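Local coordinates for Ice-binding protein (PDB 5UYT), which probably binds ice crystals and limits their growth, as an antifreeze protein built from two right-handed beta-helix domains in tandem, at residues G219-Y224 against A273-D278. Numbering follows the deposited sequence.
Sequences GTVVCY and AQAALD
Gln274 meets Thr220 through the aliphatic part of its chain: its CG lies 3.5 Å from Thr220 OG1 and 3.7 Å from Thr220 CG2, the two side chains crossing at about a right angle. With CG anti to the backbone N (chi1 -177°) and a bend at chi2, the long glutamine chain bends forward along its own helix, and NE2 gives weak hydrogen bonds to the Asp278 carboxylate one turn on. Ala275 is where the CA atoms come nearest, facing Val221, and a methyl suits so close an approach. Ala275 CB sits 3.7 Å from Tyr224 CE2, oblique to the ring, and 3.9 Å from Val221 CG2, one branch of a compact apolar side chain; Phe227 adjoins this patch, while the tyrosine hydroxyl bonds to Ser271. Helix 270-288 lies alongside the second beta-helix of this ice-binding fold, and the 3-10 turn 220-223 leads into that domain's first strand, with Cys223 disulfide-bonded to Cys422. Asp278 offers a carboxylate oxygen to a backbone N-H: Asp278 OD2 accepts a nearly straight bond from Thr220 N (2.9 Å, 173°), on the anti side and 32° out of the carboxylate plane, and Thr220 OG1 stands 3.1 Å from the same oxygen. An alanine here is likely to leave the Thr220 amide without its acceptor and take away the weak hold on the Gln274 amide. Gly219, at positive phi, passes with its CA 3.7 Å from Asp278 OD2, where a side chain would collide.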
ATOM      1  N   GLY A 219       9.204   8.218  23.854  1.00 21.02           N
ATOM      2  CA  GLY A 219       9.441   8.491  25.287  1.00 21.69           C
ATOM      3  C   GLY A 219       8.195   8.259  26.152  1.00 21.24           C
ATOM      4  O   GLY A 219       7.504   7.238  26.002  1.00 20.41           O
ATOM      5  N   THR A 220       7.899   9.204  27.052  1.00 21.92           N
ATOM      6  CA  THR A 220       6.834   8.987  28.044  1.00 21.99           C
ATOM      7  C   THR A 220       5.442   9.131  27.425  1.00 21.68           C
ATOM      8  O   THR A 220       4.459   8.649  27.988  1.00 20.39           O
ATOM      9  CB  THR A 220       6.949   9.922  29.269  1.00 23.18           C
ATOM     10  OG1 THR A 220       6.721  11.279  28.834  1.00 24.29           O
ATOM     11  CG2 THR A 220       8.331   9.836  29.930  1.00 24.60           C
ATOM     12  N   VAL A 221       5.357   9.746  26.247  1.00 21.66           N
ATOM     13  CA  VAL A 221       4.055   9.915  25.613  1.00 23.00           C
ATOM     14  C   VAL A 221       3.469   8.559  25.109  1.00 22.39           C
ATOM     15  O   VAL A 221       2.260   8.456  24.827  1.00 21.74           O
ATOM     16  CB  VAL A 221       4.051  11.116  24.609  1.00 24.95           C
ATOM     17  CG1 VAL A 221       4.289  10.641  23.198  1.00 26.38           C
ATOM     18  CG2 VAL A 221       2.694  11.827  24.668  1.00 27.04           C
ATOM     19  N   VAL A 222       4.298   7.489  25.120  1.00 22.55           N
ATOM     20  CA  VAL A 222       3.799   6.113  24.892  1.00 22.12           C
ATOM     21  C   VAL A 222       2.733   5.697  25.937  1.00 22.22           C
ATOM     22  O   VAL A 222       1.875   4.842  25.662  1.00 21.70           O
ATOM     23  CB  VAL A 222       4.934   5.038  24.870  1.00 22.37           C
ATOM     24  CG1 VAL A 222       5.392   4.665  26.265  1.00 22.67           C
ATOM     25  CG2 VAL A 222       4.481   3.793  24.107  1.00 21.90           C
ATOM     26  N   CYS A 223       2.763   6.338  27.108  1.00 21.94           N
ATOM     27  CA  CYS A 223       1.782   6.059  28.162  1.00 20.56           C
ATOM     28  C   CYS A 223       0.505   6.859  28.050  1.00 19.23           C
ATOM     29  O   CYS A 223      -0.406   6.630  28.845  1.00 18.24           O
ATOM     30  CB  CYS A 223       2.398   6.281  29.559  1.00 21.39           C
ATOM     31  SG  CYS A 223       3.711   5.079  29.896  1.00 23.48           S
ATOM     32  N   TYR A 224       0.431   7.778  27.084  1.00 18.08           N
ATOM     33  CA  TYR A 224      -0.797   8.555  26.896  1.00 17.12           C
ATOM     34  C   TYR A 224      -1.558   8.058  25.679  1.00 16.59           C
ATOM     35  O   TYR A 224      -0.956   7.575  24.723  1.00 17.46           O
ATOM     36  CB  TYR A 224      -0.464  10.031  26.697  1.00 17.46           C
ATOM     37  CG  TYR A 224      -0.191  10.800  27.961  1.00 17.64           C
ATOM     38  CD1 TYR A 224      -1.174  11.630  28.513  1.00 18.04           C
ATOM     39  CD2 TYR A 224       1.052  10.731  28.593  1.00 18.07           C
ATOM     40  CE1 TYR A 224      -0.916  12.336  29.677  1.00 18.06           C
ATOM     41  CE2 TYR A 224       1.320  11.439  29.753  1.00 18.49           C
ATOM     42  CZ  TYR A 224       0.325  12.252  30.275  1.00 18.64           C
ATOM     43  OH  TYR A 224       0.573  12.978  31.397  1.00 18.32           O
ATOM     44  N   ALA A 273       4.142  17.724  31.414  1.00 23.66           N
ATOM     45  CA  ALA A 273       5.274  18.523  30.948  1.00 25.68           C
ATOM     46  C   ALA A 273       6.274  17.650  30.191  1.00 25.80           C
ATOM     47  O   ALA A 273       6.759  18.043  29.110  1.00 26.10           O
ATOM     48  CB  ALA A 273       5.948  19.290  32.107  1.00 26.36           C
ATOM     49  N   GLN A 274       6.548  16.459  30.727  1.00 26.03           N
ATOM     50  CA  GLN A 274       7.493  15.529  30.106  1.00 26.42           C
ATOM     51  C   GLN A 274       6.918  14.949  28.823  1.00 24.73           C
ATOM     52  O   GLN A 274       7.646  14.782  27.815  1.00 24.57           O
ATOM     53  CB  GLN A 274       7.908  14.404  31.071  1.00 27.48           C
ATOM     54  CG  GLN A 274       8.955  13.445  30.484  1.00 30.32           C
ATOM     55  CD  GLN A 274      10.290  14.122  30.185  1.00 32.53           C
ATOM     56  OE1 GLN A 274      10.777  14.936  30.956  1.00 34.65           O
ATOM     57  NE2 GLN A 274      10.894  13.767  29.061  1.00 34.94           N
ATOM     58  N   ALA A 275       5.617  14.640  28.857  1.00 22.44           N
ATOM     59  CA  ALA A 275       4.935  14.171  27.653  1.00 21.53           C
ATOM     60  C   ALA A 275       4.999  15.231  26.537  1.00 21.48           C
ATOM     61  O   ALA A 275       5.183  14.881  25.374  1.00 21.30           O
ATOM     62  CB  ALA A 275       3.500  13.777  27.945  1.00 20.27           C
ATOM     63  N   ALA A 276       4.810  16.501  26.879  1.00 21.83           N
ATOM     64  CA  ALA A 276       4.840  17.558  25.845  1.00 22.40           C
ATOM     65  C   ALA A 276       6.216  17.633  25.158  1.00 23.09           C
ATOM     66  O   ALA A 276       6.305  17.805  23.938  1.00 23.12           O
ATOM     67  CB  ALA A 276       4.480  18.926  26.445  1.00 23.36           C
ATOM     68  N   LEU A 277       7.284  17.526  25.941  1.00 23.55           N
ATOM     69  CA  LEU A 277       8.653  17.543  25.376  1.00 25.20           C
ATOM     70  C   LEU A 277       8.841  16.356  24.432  1.00 24.32           C
ATOM     71  O   LEU A 277       9.353  16.484  23.313  1.00 24.31           O
ATOM     72  CB  LEU A 277       9.708  17.522  26.498  1.00 26.64           C
ATOM     73  CG  LEU A 277       9.771  18.796  27.353  1.00 29.51           C
ATOM     74  CD1 LEU A 277      10.776  18.654  28.508  1.00 31.37           C
ATOM     75  CD2 LEU A 277      10.177  20.026  26.520  1.00 32.17           C
ATOM     76  N   ASP A 278       8.391  15.198  24.882  1.00 23.63           N
ATOM     77  CA  ASP A 278       8.577  13.976  24.122  1.00 23.56           C
ATOM     78  C   ASP A 278       7.718  13.962  22.857  1.00 22.66           C
ATOM     79  O   ASP A 278       8.155  13.458  21.827  1.00 22.29           O
ATOM     80  CB  ASP A 278       8.292  12.765  24.988  1.00 23.76           C
ATOM     81  CG  ASP A 278       9.383  12.540  26.004  1.00 26.03           C
ATOM     82  OD1 ASP A 278      10.463  13.130  25.831  1.00 27.99           O
ATOM     83  OD2 ASP A 278       9.172  11.778  26.956  1.00 27.50           O
TER